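Local atomic coordinates of CTP:phosphocholine Cytidylyltransferase (Streptococcus pneumoniae, PDB entry 1JYK), a protein that catalyses the transfer of a cytidylyl group from CTP to phosphocholine, yielding CDP-choline and pyrophosphate. Residues A28-A33 against I74-G79; L58-I63 against F85-E90; N107-Y112 against K199-G204. All coordinates share one frame; numbering follows the deposited sequence.

Interaction 1. Residues A28-A33 against I74-G79; sequences AIILAA and IIIIVG
Ile77 and Leu31 lie side by side on one face of a parallel strand pair, the CD2 methyl of Leu31 4.0 Å from CG1 of Ile77. Ile29 runs alongside the same residue: its CG2 methyl, set anti to the backbone N by chi1 of -68°, is carried toward Ile77 CG1, 4.2 Å away. The branch methyl of Ile77, CG2, meets Ala33 CB, so this one isoleucine touches three side chains of 28-33. On the other face, Ile30 extends its CG1 arm back across Ile74, with CD1 4.0 Å from Ile74 CG2, while the small Ala32 sets its CB against Ile76 CG2. Between the faces the backbones bond in parallel register. Ile75 receives from Ile30 N through its O, 2.8 Å, and gives its N to Ala28 O, a nearly straight bond at 176°. Ile77 N reaches Ile30 O at 2.9 Å; the last link, Ala32 N to Ile77 O, is more bent, at 136°. Where the strands part, a water bridges Ala32 O and Gly79 N. Aliphatic branches line both faces of these two interior, largely buried strands of a Rossmann-like sheet, so backbone bonds set the direction and side chains add non-polar burial.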
ATOM      1  N   ALA A  28      -1.559 -10.111   4.015  1.00 15.96           N
ATOM      2  CA  ALA A  28      -1.558  -8.874   3.254  1.00 14.84           C
ATOM      3  C   ALA A  28      -2.640  -7.918   3.734  1.00 15.18           C
ATOM      4  O   ALA A  28      -3.751  -8.333   4.068  1.00 16.19           O
ATOM      5  CB  ALA A  28      -1.748  -9.170   1.772  1.00 14.29           C
ATOM      6  N   ILE A  29      -2.294  -6.640   3.769  1.00 14.51           N
ATOM      7  CA  ILE A  29      -3.207  -5.581   4.171  1.00 14.49           C
ATOM      8  C   ILE A  29      -3.338  -4.678   2.949  1.00 14.01           C
ATOM      9  O   ILE A  29      -2.334  -4.202   2.417  1.00 14.31           O
ATOM     10  CB  ILE A  29      -2.631  -4.754   5.355  1.00 14.02           C
ATOM     11  CG1 ILE A  29      -2.583  -5.611   6.620  1.00 14.68           C
ATOM     12  CG2 ILE A  29      -3.468  -3.507   5.578  1.00 13.76           C
ATOM     13  CD1 ILE A  29      -1.522  -5.162   7.620  1.00 14.04           C
ATOM     14  N   ILE A  30      -4.564  -4.463   2.490  1.00 13.44           N
ATOM     15  CA  ILE A  30      -4.800  -3.609   1.334  1.00 13.09           C
ATOM     16  C   ILE A  30      -5.515  -2.343   1.794  1.00 14.18           C
ATOM     17  O   ILE A  30      -6.584  -2.402   2.416  1.00 13.55           O
ATOM     18  CB  ILE A  30      -5.651  -4.334   0.252  1.00 12.03           C
ATOM     19  CG1 ILE A  30      -4.979  -5.658  -0.129  1.00 12.82           C
ATOM     20  CG2 ILE A  30      -5.811  -3.443  -0.978  1.00 11.59           C
ATOM     21  CD1 ILE A  30      -5.719  -6.449  -1.200  1.00 13.01           C
ATOM     22  N   LEU A  31      -4.910  -1.197   1.503  1.00 13.57           N
ATOM     23  CA  LEU A  31      -5.472   0.088   1.896  1.00 14.52           C
ATOM     24  C   LEU A  31      -6.443   0.582   0.829  1.00 14.73           C
ATOM     25  O   LEU A  31      -6.028   1.057  -0.228  1.00 16.73           O
ATOM     26  CB  LEU A  31      -4.343   1.103   2.107  1.00 14.54           C
ATOM     27  CG  LEU A  31      -3.226   0.672   3.066  1.00 14.83           C
ATOM     28  CD1 LEU A  31      -2.129   1.732   3.088  1.00 15.74           C
ATOM     29  CD2 LEU A  31      -3.790   0.458   4.457  1.00 16.42           C
ATOM     30  N   ALA A  32      -7.739   0.471   1.116  1.00 13.99           N
ATOM     31  CA  ALA A  32      -8.768   0.877   0.167  1.00 14.04           C
ATOM     32  C   ALA A  32      -9.903   1.708   0.791  1.00 15.10           C
ATOM     33  O   ALA A  32     -11.034   1.666   0.306  1.00 15.55           O
ATOM     34  CB  ALA A  32      -9.352  -0.377  -0.504  1.00 13.97           C
ATOM     35  N   ALA A  33      -9.609   2.477   1.837  1.00 15.26           N
ATOM     36  CA  ALA A  33     -10.646   3.270   2.499  1.00 16.23           C
ATOM     37  C   ALA A  33     -10.831   4.712   2.019  1.00 16.55           C
ATOM     38  O   ALA A  33     -11.916   5.278   2.164  1.00 16.82           O
ATOM     39  CB  ALA A  33     -10.403   3.264   4.004  1.00 15.57           C
ATOM     40  N   ILE A  74      -5.965 -12.201   3.820  1.00 16.52           N
ATOM     41  CA  ILE A  74      -6.039 -10.853   3.281  1.00 15.29           C
ATOM     42  C   ILE A  74      -7.048  -9.973   4.015  1.00 15.87           C
ATOM     43  O   ILE A  74      -8.221 -10.328   4.167  1.00 15.78           O
ATOM     44  CB  ILE A  74      -6.387 -10.916   1.772  1.00 13.91           C
ATOM     45  CG1 ILE A  74      -5.312 -11.729   1.042  1.00 13.52           C
ATOM     46  CG2 ILE A  74      -6.517  -9.508   1.187  1.00 14.29           C
ATOM     47  CD1 ILE A  74      -5.744 -12.223  -0.309  1.00 12.45           C
ATOM     48  N   ILE A  75      -6.567  -8.820   4.472  1.00 15.18           N
ATOM     49  CA  ILE A  75      -7.382  -7.853   5.194  1.00 15.67           C
ATOM     50  C   ILE A  75      -7.477  -6.581   4.360  1.00 16.38           C
ATOM     51  O   ILE A  75      -6.460  -6.034   3.923  1.00 16.86           O
ATOM     52  CB  ILE A  75      -6.757  -7.504   6.573  1.00 16.78           C
ATOM     53  CG1 ILE A  75      -6.530  -8.787   7.385  1.00 19.48           C
ATOM     54  CG2 ILE A  75      -7.663  -6.548   7.336  1.00 17.16           C
ATOM     55  CD1 ILE A  75      -5.695  -8.591   8.646  1.00 20.98           C
ATOM     56  N   ILE A  76      -8.697  -6.114   4.123  1.00 14.90           N
ATOM     57  CA  ILE A  76      -8.891  -4.908   3.341  1.00 14.17           C
ATOM     58  C   ILE A  76      -9.487  -3.805   4.205  1.00 15.06           C
ATOM     59  O   ILE A  76     -10.527  -3.999   4.839  1.00 14.51           O
ATOM     60  CB  ILE A  76      -9.823  -5.163   2.139  1.00 13.56           C
ATOM     61  CG1 ILE A  76      -9.315  -6.362   1.338  1.00 13.59           C
ATOM     62  CG2 ILE A  76      -9.903  -3.920   1.265  1.00 12.46           C
ATOM     63  CD1 ILE A  76     -10.166  -6.697   0.139  1.00 14.29           C
ATOM     64  N   ILE A  77      -8.813  -2.660   4.249  1.00 14.76           N
ATOM     65  CA  ILE A  77      -9.305  -1.523   5.006  1.00 14.68           C
ATOM     66  C   ILE A  77     -10.276  -0.769   4.094  1.00 14.66           C
ATOM     67  O   ILE A  77      -9.884  -0.257   3.045  1.00 14.61           O
ATOM     68  CB  ILE A  77      -8.162  -0.567   5.422  1.00 15.23           C
ATOM     69  CG1 ILE A  77      -7.020  -1.352   6.078  1.00 15.22           C
ATOM     70  CG2 ILE A  77      -8.709   0.491   6.372  1.00 15.99           C
ATOM     71  CD1 ILE A  77      -7.467  -2.300   7.179  1.00 15.65           C
ATOM     72  N   VAL A  78     -11.542  -0.707   4.496  1.00 14.87           N
ATOM     73  CA  VAL A  78     -12.560  -0.025   3.705  1.00 14.72           C
ATOM     74  C   VAL A  78     -13.140   1.162   4.465  1.00 15.73           C
ATOM     75  O   VAL A  78     -13.029   1.242   5.693  1.00 17.40           O
ATOM     76  CB  VAL A  78     -13.722  -0.999   3.308  1.00 15.02           C
ATOM     77  CG1 VAL A  78     -13.164  -2.189   2.539  1.00 14.78           C
ATOM     78  CG2 VAL A  78     -14.473  -1.481   4.553  1.00 15.20           C
ATOM     79  N   GLY A  79     -13.751   2.082   3.727  1.00 15.00           N
ATOM     80  CA  GLY A  79     -14.350   3.255   4.338  1.00 15.87           C
ATOM     81  C   GLY A  79     -15.357   3.868   3.386  1.00 16.04           C
ATOM     82  O   GLY A  79     -16.567   3.647   3.511  1.00 15.78           O
TER
HETATM   83  O   HOH W   1     -13.691   1.908   1.010  1.00 18.01           O

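Interaction 2. Residues L58-I63 against F85-E90; sequences LIEYQI and FDYLKE
Leu88 spreads its two methyls over one side of helix 58-68: CD1 lies 4.2 Å from Ile59 CG2, and CD2 lies 4.2 Å from Ile63 CD1. Ile59 and Ile63 are one helical turn apart, so the leucine fork spans both and adds a looser touch on the CG methylene of Glu60. Ile59 also extends the other way. With CG1 anti to the backbone N, its CD1 methyl arrives at the edge of the Phe85 ring, near the ring plane, 4.3 Å from CE1. The polar part of the contact lies beside this aliphatic patch. The hydroxyl of Tyr87 donates to Glu60 OE2 over 2.7 Å, meeting that oxygen on the anti side and 26° out of the carboxylate plane. The two side chains cross at about a right angle, and ring and carboxylate planes are turned 52° apart. With CG of Tyr87 between its backbone N and carbonyl carbon (chi1 81°), the ring lies against Leu88, whose CG is 3.6 Å above its plane toward the rim, and its OH points to Glu60. Further out, each carboxylate oxygen of Glu60 has a lysine: OE1 forms a salt bridge with Lys56 and OE2 one with Lys91. A buried acid held by two ammonium groups and a phenol would probably stay ionised, and the three partners fix the rotation of its carboxylate. The two helices pack side by side in the helical layer on one face of the alpha/beta sheet, each following a parallel strand in beta-alpha-beta order. Ile59, Ile63 and Leu88 all rest on Ile76 of strand 74-78, Ile59 and Ile63 also on Ile30 of strand 27-32, and Phe85 reaches Val78, Ala32 and Leu96, the last on strand 95-98.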
ATOM      1  N   LEU A  58      -9.814  -3.119  -9.888  1.00 15.43           N
ATOM      2  CA  LEU A  58      -8.384  -3.104  -9.597  1.00 14.55           C
ATOM      3  C   LEU A  58      -7.949  -4.045  -8.480  1.00 13.30           C
ATOM      4  O   LEU A  58      -6.981  -4.787  -8.626  1.00 13.71           O
ATOM      5  CB  LEU A  58      -7.936  -1.688  -9.231  1.00 16.61           C
ATOM      6  CG  LEU A  58      -7.657  -0.707 -10.366  1.00 18.26           C
ATOM      7  CD1 LEU A  58      -7.378   0.664  -9.772  1.00 19.53           C
ATOM      8  CD2 LEU A  58      -6.480  -1.178 -11.189  1.00 17.69           C
ATOM      9  N   ILE A  59      -8.659  -4.006  -7.356  1.00 12.78           N
ATOM     10  CA  ILE A  59      -8.291  -4.835  -6.217  1.00 12.73           C
ATOM     11  C   ILE A  59      -8.328  -6.340  -6.497  1.00 12.74           C
ATOM     12  O   ILE A  59      -7.595  -7.108  -5.868  1.00 12.79           O
ATOM     13  CB  ILE A  59      -9.181  -4.502  -4.981  1.00 13.12           C
ATOM     14  CG1 ILE A  59      -8.516  -5.028  -3.708  1.00 12.86           C
ATOM     15  CG2 ILE A  59     -10.578  -5.081  -5.159  1.00 11.98           C
ATOM     16  CD1 ILE A  59      -9.059  -4.394  -2.438  1.00 14.17           C
ATOM     17  N   GLU A  60      -9.171  -6.767  -7.435  1.00 13.46           N
ATOM     18  CA  GLU A  60      -9.256  -8.190  -7.759  1.00 13.80           C
ATOM     19  C   GLU A  60      -7.948  -8.703  -8.371  1.00 13.39           C
ATOM     20  O   GLU A  60      -7.534  -9.830  -8.107  1.00 13.78           O
ATOM     21  CB  GLU A  60     -10.431  -8.454  -8.706  1.00 14.71           C
ATOM     22  CG  GLU A  60     -11.776  -8.378  -7.996  1.00 15.78           C
ATOM     23  CD  GLU A  60     -12.948  -8.833  -8.853  1.00 17.85           C
ATOM     24  OE1 GLU A  60     -12.732  -9.295  -9.995  1.00 16.30           O
ATOM     25  OE2 GLU A  60     -14.094  -8.724  -8.373  1.00 18.68           O
ATOM     26  N   TYR A  61      -7.293  -7.881  -9.183  1.00 13.08           N
ATOM     27  CA  TYR A  61      -6.024  -8.290  -9.774  1.00 13.13           C
ATOM     28  C   TYR A  61      -5.017  -8.548  -8.657  1.00 12.45           C
ATOM     29  O   TYR A  61      -4.255  -9.508  -8.707  1.00 13.45           O
ATOM     30  CB  TYR A  61      -5.473  -7.194 -10.689  1.00 13.16           C
ATOM     31  CG  TYR A  61      -6.233  -7.011 -11.981  1.00 13.53           C
ATOM     32  CD1 TYR A  61      -7.163  -5.981 -12.123  1.00 12.98           C
ATOM     33  CD2 TYR A  61      -5.987  -7.836 -13.083  1.00 14.77           C
ATOM     34  CE1 TYR A  61      -7.827  -5.771 -13.328  1.00 14.32           C
ATOM     35  CE2 TYR A  61      -6.648  -7.634 -14.299  1.00 15.29           C
ATOM     36  CZ  TYR A  61      -7.564  -6.600 -14.413  1.00 15.22           C
ATOM     37  OH  TYR A  61      -8.213  -6.382 -15.603  1.00 15.92           O
ATOM     38  N   GLN A  62      -5.021  -7.679  -7.651  1.00 12.55           N
ATOM     39  CA  GLN A  62      -4.103  -7.800  -6.523  1.00 12.04           C
ATOM     40  C   GLN A  62      -4.412  -9.024  -5.669  1.00 12.43           C
ATOM     41  O   GLN A  62      -3.514  -9.801  -5.345  1.00 13.34           O
ATOM     42  CB  GLN A  62      -4.155  -6.538  -5.657  1.00 12.45           C
ATOM     43  CG  GLN A  62      -3.871  -5.243  -6.424  1.00 14.04           C
ATOM     44  CD  GLN A  62      -4.018  -4.000  -5.552  1.00 15.99           C
ATOM     45  OE1 GLN A  62      -4.764  -3.995  -4.568  1.00 15.93           O
ATOM     46  NE2 GLN A  62      -3.303  -2.941  -5.911  1.00 17.31           N
ATOM     47  N   ILE A  63      -5.682  -9.188  -5.297  1.00 12.68           N
ATOM     48  CA  ILE A  63      -6.111 -10.327  -4.482  1.00 12.82           C
ATOM     49  C   ILE A  63      -5.753 -11.664  -5.154  1.00 12.39           C
ATOM     50  O   ILE A  63      -5.270 -12.592  -4.498  1.00 12.54           O
ATOM     51  CB  ILE A  63      -7.648 -10.280  -4.222  1.00 12.63           C
ATOM     52  CG1 ILE A  63      -7.982  -9.166  -3.222  1.00 11.79           C
ATOM     53  CG2 ILE A  63      -8.130 -11.606  -3.650  1.00 13.18           C
ATOM     54  CD1 ILE A  63      -9.454  -8.784  -3.200  1.00 12.51           C
ATOM     55  N   PHE A  85     -17.694  -3.395  -1.319  1.00 14.67           N
ATOM     56  CA  PHE A  85     -16.658  -4.409  -1.082  1.00 14.45           C
ATOM     57  C   PHE A  85     -17.187  -5.727  -0.498  1.00 14.90           C
ATOM     58  O   PHE A  85     -16.489  -6.739  -0.510  1.00 16.88           O
ATOM     59  CB  PHE A  85     -15.602  -3.876  -0.107  1.00 13.38           C
ATOM     60  CG  PHE A  85     -14.731  -2.788  -0.673  1.00 13.31           C
ATOM     61  CD1 PHE A  85     -13.472  -3.082  -1.194  1.00 14.32           C
ATOM     62  CD2 PHE A  85     -15.159  -1.464  -0.666  1.00 13.64           C
ATOM     63  CE1 PHE A  85     -12.651  -2.069  -1.700  1.00 13.24           C
ATOM     64  CE2 PHE A  85     -14.344  -0.446  -1.168  1.00 13.83           C
ATOM     65  CZ  PHE A  85     -13.089  -0.753  -1.686  1.00 13.35           C
ATOM     66  N   ASP A  86     -18.409  -5.716   0.020  1.00 14.98           N
ATOM     67  CA  ASP A  86     -18.976  -6.903   0.652  1.00 15.17           C
ATOM     68  C   ASP A  86     -18.852  -8.216  -0.102  1.00 14.46           C
ATOM     69  O   ASP A  86     -18.484  -9.240   0.487  1.00 14.63           O
ATOM     70  CB  ASP A  86     -20.439  -6.650   1.000  1.00 18.21           C
ATOM     71  CG  ASP A  86     -20.594  -5.733   2.200  1.00 20.95           C
ATOM     72  OD1 ASP A  86     -19.714  -5.746   3.088  1.00 22.67           O
ATOM     73  OD2 ASP A  86     -21.596  -4.994   2.253  1.00 24.80           O
ATOM     74  N   TYR A  87     -19.153  -8.197  -1.396  1.00 14.54           N
ATOM     75  CA  TYR A  87     -19.080  -9.412  -2.214  1.00 14.22           C
ATOM     76  C   TYR A  87     -17.719 -10.123  -2.191  1.00 14.03           C
ATOM     77  O   TYR A  87     -17.638 -11.317  -2.477  1.00 13.01           O
ATOM     78  CB  TYR A  87     -19.450  -9.091  -3.670  1.00 14.12           C
ATOM     79  CG  TYR A  87     -18.314  -8.496  -4.488  1.00 13.39           C
ATOM     80  CD1 TYR A  87     -17.674  -9.244  -5.479  1.00 12.62           C
ATOM     81  CD2 TYR A  87     -17.883  -7.181  -4.268  1.00 13.05           C
ATOM     82  CE1 TYR A  87     -16.631  -8.702  -6.235  1.00 14.01           C
ATOM     83  CE2 TYR A  87     -16.844  -6.629  -5.015  1.00 13.46           C
ATOM     84  CZ  TYR A  87     -16.222  -7.391  -5.997  1.00 14.17           C
ATOM     85  OH  TYR A  87     -15.196  -6.839  -6.740  1.00 15.06           O
ATOM     86  N   LEU A  88     -16.656  -9.388  -1.859  1.00 13.42           N
ATOM     87  CA  LEU A  88     -15.314  -9.960  -1.832  1.00 12.33           C
ATOM     88  C   LEU A  88     -15.100 -10.979  -0.722  1.00 12.10           C
ATOM     89  O   LEU A  88     -14.219 -11.827  -0.817  1.00 13.24           O
ATOM     90  CB  LEU A  88     -14.264  -8.844  -1.718  1.00 12.89           C
ATOM     91  CG  LEU A  88     -14.164  -7.857  -2.892  1.00 11.64           C
ATOM     92  CD1 LEU A  88     -13.318  -6.660  -2.469  1.00 13.63           C
ATOM     93  CD2 LEU A  88     -13.554  -8.542  -4.119  1.00  9.22           C
ATOM     94  N   LYS A  89     -15.900 -10.911   0.333  1.00 13.60           N
ATOM     95  CA  LYS A  89     -15.744 -11.857   1.425  1.00 14.31           C
ATOM     96  C   LYS A  89     -16.025 -13.291   0.970  1.00 15.48           C
ATOM     97  O   LYS A  89     -15.241 -14.205   1.247  1.00 14.62           O
ATOM     98  CB  LYS A  89     -16.658 -11.471   2.580  1.00 16.04           C
ATOM     99  CG  LYS A  89     -16.317 -10.125   3.182  1.00 17.07           C
ATOM    100  CD  LYS A  89     -17.143  -9.859   4.426  1.00 19.92           C
ATOM    101  CE  LYS A  89     -18.597  -9.638   4.070  1.00 21.88           C
ATOM    102  NZ  LYS A  89     -19.381  -9.158   5.237  1.00 25.43           N
ATOM    103  N   GLU A  90     -17.130 -13.495   0.259  1.00 15.13           N
ATOM    104  CA  GLU A  90     -17.446 -14.836  -0.215  1.00 16.49           C
ATOM    105  C   GLU A  90     -16.705 -15.162  -1.519  1.00 16.32           C
ATOM    106  O   GLU A  90     -16.492 -16.326  -1.861  1.00 16.34           O
ATOM    107  CB  GLU A  90     -18.963 -14.987  -0.392  1.00 17.22           C
ATOM    108  CG  GLU A  90     -19.638 -15.586   0.844  1.00 19.76           C
ATOM    109  CD  GLU A  90     -21.160 -15.562   0.785  1.00 19.88           C
ATOM    110  OE1 GLU A  90     -21.717 -15.381  -0.315  1.00 18.79           O
ATOM    111  OE2 GLU A  90     -21.795 -15.728   1.845  1.00 19.95           O
TER

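Interaction 3. Residues N107-Y112 against K199-G204; sequences NFYSLY and KAYVSG
Tyr201, which buries far more surface here than any other residue, lays its ring among three aromatic side chains of 107-112. Tyr112 makes the tightest of these contacts, with its CZ 3.3 Å from Tyr201 CD2. The two rings are inclined at 31°, their centroids 4.0 Å apart, which is neither a parallel stack nor a T-shaped pair; each nevertheless sets an atom above the other's face, Tyr112 CE2 over the ring of Tyr201 and Tyr201 CG over that of Tyr112. Tyr109 lies farther along the Tyr201 ring. Its plane is nearly parallel but slid aside, with centroids 5.9 Å apart, so overlap is slight and contact falls to CE1, 3.6 Å from Tyr201 OH. Phe108 works nearer the helix backbone: its CZ lies 4.0 Å from Tyr201 CB, and CE2 3.9 Å from Ala200 CB. Tyr201 reaches helix 108-112 because its CG stands anti to the backbone N (chi1 -171°), sending the ring out from the last turn of its helix. No hydrogen bond crosses the contact; aromatic and aliphatic packing carry it. Tyr109, Tyr112 and Tyr201 form an aromatic cluster, extended by edge-to-face partners, Phe206 for Tyr201 and Tyr105 for Tyr109. The contact joins the short helix 108-112 to the C-terminal end of helix 187-201, whose Ile197 also touches Phe108 and Tyr112, while Met214 of helix 213-216 packs on Phe108 and Ala200.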
ATOM      1  N   ASN A 107      -4.119   8.160   6.178  1.00 19.50           N
ATOM      2  CA  ASN A 107      -4.068   6.706   6.276  1.00 17.66           C
ATOM      3  C   ASN A 107      -3.245   6.054   7.383  1.00 16.95           C
ATOM      4  O   ASN A 107      -3.146   4.827   7.438  1.00 17.49           O
ATOM      5  CB  ASN A 107      -3.738   6.089   4.901  1.00 17.51           C
ATOM      6  CG  ASN A 107      -2.278   6.228   4.506  1.00 17.52           C
ATOM      7  OD1 ASN A 107      -1.433   6.670   5.279  1.00 17.88           O
ATOM      8  ND2 ASN A 107      -1.981   5.837   3.275  1.00 18.29           N
ATOM      9  N   PHE A 108      -2.666   6.860   8.272  1.00 16.86           N
ATOM     10  CA  PHE A 108      -1.921   6.316   9.411  1.00 14.88           C
ATOM     11  C   PHE A 108      -2.949   5.506  10.210  1.00 13.82           C
ATOM     12  O   PHE A 108      -2.670   4.419  10.722  1.00 13.40           O
ATOM     13  CB  PHE A 108      -1.392   7.461  10.299  1.00 16.04           C
ATOM     14  CG  PHE A 108      -1.201   7.082  11.762  1.00 15.48           C
ATOM     15  CD1 PHE A 108      -2.263   7.124  12.663  1.00 15.72           C
ATOM     16  CD2 PHE A 108       0.046   6.697  12.236  1.00 15.27           C
ATOM     17  CE1 PHE A 108      -2.077   6.782  14.016  1.00 16.94           C
ATOM     18  CE2 PHE A 108       0.241   6.355  13.586  1.00 17.31           C
ATOM     19  CZ  PHE A 108      -0.822   6.398  14.474  1.00 15.96           C
ATOM     20  N   TYR A 109      -4.153   6.062  10.298  1.00 14.86           N
ATOM     21  CA  TYR A 109      -5.231   5.441  11.049  1.00 15.98           C
ATOM     22  C   TYR A 109      -5.729   4.136  10.425  1.00 16.95           C
ATOM     23  O   TYR A 109      -6.189   3.237  11.130  1.00 17.55           O
ATOM     24  CB  TYR A 109      -6.382   6.439  11.212  1.00 16.61           C
ATOM     25  CG  TYR A 109      -7.414   5.989  12.210  1.00 17.06           C
ATOM     26  CD1 TYR A 109      -7.089   5.815  13.557  1.00 18.48           C
ATOM     27  CD2 TYR A 109      -8.707   5.682  11.797  1.00 19.23           C
ATOM     28  CE1 TYR A 109      -8.035   5.336  14.470  1.00 20.29           C
ATOM     29  CE2 TYR A 109      -9.658   5.204  12.694  1.00 20.60           C
ATOM     30  CZ  TYR A 109      -9.319   5.033  14.026  1.00 21.41           C
ATOM     31  OH  TYR A 109     -10.266   4.551  14.902  1.00 22.40           O
ATOM     32  N   SER A 110      -5.641   4.029   9.105  1.00 16.01           N
ATOM     33  CA  SER A 110      -6.057   2.807   8.438  1.00 15.27           C
ATOM     34  C   SER A 110      -5.166   1.674   8.932  1.00 15.29           C
ATOM     35  O   SER A 110      -5.637   0.580   9.236  1.00 15.27           O
ATOM     36  CB  SER A 110      -5.918   2.962   6.931  1.00 15.12           C
ATOM     37  OG  SER A 110      -7.018   3.682   6.405  1.00 18.08           O
ATOM     38  N   LEU A 111      -3.866   1.937   9.014  1.00 15.27           N
ATOM     39  CA  LEU A 111      -2.941   0.927   9.497  1.00 16.81           C
ATOM     40  C   LEU A 111      -3.094   0.750  11.011  1.00 17.84           C
ATOM     41  O   LEU A 111      -2.908  -0.355  11.527  1.00 18.51           O
ATOM     42  CB  LEU A 111      -1.496   1.304   9.158  1.00 18.07           C
ATOM     43  CG  LEU A 111      -0.448   0.227   9.471  1.00 20.42           C
ATOM     44  CD1 LEU A 111      -0.791  -1.075   8.757  1.00 21.48           C
ATOM     45  CD2 LEU A 111       0.920   0.716   9.039  1.00 20.89           C
ATOM     46  N   TYR A 112      -3.423   1.829  11.723  1.00 17.94           N
ATOM     47  CA  TYR A 112      -3.608   1.740  13.175  1.00 17.54           C
ATOM     48  C   TYR A 112      -4.646   0.668  13.522  1.00 17.35           C
ATOM     49  O   TYR A 112      -4.436  -0.147  14.427  1.00 17.08           O
ATOM     50  CB  TYR A 112      -4.074   3.078  13.763  1.00 17.81           C
ATOM     51  CG  TYR A 112      -4.316   2.983  15.253  1.00 19.07           C
ATOM     52  CD1 TYR A 112      -3.249   3.049  16.153  1.00 21.71           C
ATOM     53  CD2 TYR A 112      -5.590   2.728  15.762  1.00 19.81           C
ATOM     54  CE1 TYR A 112      -3.436   2.854  17.526  1.00 22.38           C
ATOM     55  CE2 TYR A 112      -5.795   2.528  17.137  1.00 21.82           C
ATOM     56  CZ  TYR A 112      -4.707   2.588  18.013  1.00 24.08           C
ATOM     57  OH  TYR A 112      -4.880   2.371  19.371  1.00 25.77           O
ATOM     58  N   LYS A 199       2.581   5.337  20.168  1.00 17.86           N
ATOM     59  CA  LYS A 199       3.057   6.638  20.633  1.00 18.61           C
ATOM     60  C   LYS A 199       2.465   7.811  19.863  1.00 17.76           C
ATOM     61  O   LYS A 199       2.052   8.800  20.463  1.00 17.97           O
ATOM     62  CB  LYS A 199       4.589   6.705  20.561  1.00 20.44           C
ATOM     63  CG  LYS A 199       5.183   8.052  20.982  1.00 23.01           C
ATOM     64  CD  LYS A 199       6.681   8.115  20.688  1.00 25.44           C
ATOM     65  CE  LYS A 199       7.493   7.328  21.719  1.00 27.16           C
ATOM     66  NZ  LYS A 199       8.898   7.823  21.840  1.00 29.68           N
ATOM     67  N   ALA A 200       2.424   7.712  18.537  1.00 16.61           N
ATOM     68  CA  ALA A 200       1.880   8.795  17.728  1.00 15.53           C
ATOM     69  C   ALA A 200       0.387   8.993  17.972  1.00 16.10           C
ATOM     70  O   ALA A 200      -0.088  10.126  18.089  1.00 15.92           O
ATOM     71  CB  ALA A 200       2.135   8.519  16.249  1.00 16.34           C
ATOM     72  N   TYR A 201      -0.351   7.888  18.047  1.00 16.61           N
ATOM     73  CA  TYR A 201      -1.796   7.939  18.252  1.00 16.83           C
ATOM     74  C   TYR A 201      -2.184   8.579  19.587  1.00 18.07           C
ATOM     75  O   TYR A 201      -3.227   9.227  19.693  1.00 17.89           O
ATOM     76  CB  TYR A 201      -2.375   6.526  18.174  1.00 16.18           C
ATOM     77  CG  TYR A 201      -3.890   6.459  18.146  1.00 16.91           C
ATOM     78  CD1 TYR A 201      -4.624   7.146  17.176  1.00 17.75           C
ATOM     79  CD2 TYR A 201      -4.590   5.683  19.075  1.00 17.08           C
ATOM     80  CE1 TYR A 201      -6.021   7.062  17.131  1.00 17.92           C
ATOM     81  CE2 TYR A 201      -5.983   5.590  19.039  1.00 17.02           C
ATOM     82  CZ  TYR A 201      -6.693   6.280  18.064  1.00 18.20           C
ATOM     83  OH  TYR A 201      -8.067   6.186  18.009  1.00 18.98           O
ATOM     84  N   VAL A 202      -1.343   8.406  20.600  1.00 19.16           N
ATOM     85  CA  VAL A 202      -1.642   8.962  21.918  1.00 22.29           C
ATOM     86  C   VAL A 202      -0.877  10.225  22.300  1.00 21.76           C
ATOM     87  O   VAL A 202      -0.886  10.622  23.468  1.00 20.97           O
ATOM     88  CB  VAL A 202      -1.388   7.927  23.013  1.00 24.06           C
ATOM     89  CG1 VAL A 202      -2.502   6.910  23.018  1.00 29.85           C
ATOM     90  CG2 VAL A 202      -0.058   7.258  22.796  1.00 27.22           C
ATOM     91  N   SER A 203      -0.220  10.850  21.325  1.00 20.30           N
ATOM     92  CA  SER A 203       0.553  12.057  21.579  1.00 19.89           C
ATOM     93  C   SER A 203      -0.014  13.258  20.835  1.00 21.22           C
ATOM     94  O   SER A 203       0.616  14.314  20.775  1.00 20.97           O
ATOM     95  CB  SER A 203       2.010  11.831  21.179  1.00 18.22           C
ATOM     96  OG  SER A 203       2.614  10.875  22.031  1.00 20.96           O
ATOM     97  N   GLY A 204      -1.210  13.089  20.270  1.00 22.93           N
ATOM     98  CA  GLY A 204      -1.859  14.166  19.541  1.00 24.77           C
ATOM     99  C   GLY A 204      -1.091  14.617  18.313  1.00 27.18           C
ATOM    100  O   GLY A 204      -1.170  15.779  17.923  1.00 28.18           O
TER

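How the interactions relate
Interaction 1 pairs two interior strands of the sheet, and the other two build outward from it. Interaction 2, its centre 10 Å away, packs on the sheet face that carries Ile30, Ile76 and Val78. Their segments alternate along the chain, strand 27-32, helix 58-68, strand 74-78, helix 87-92, the beta-alpha-beta order expected of a nucleotidyltransferase fold. Interaction 3 comes later in the chain, 16 Å from interaction 1 between centres, and reaches the strands through Ser110, near Ile77 and Leu31, and Asn107, near Leu31. Interactions 2 and 3 stay apart, nearest atoms about 11 Å. Interactions 2 and 3 thus reach the strand pair from opposite faces of the sheet.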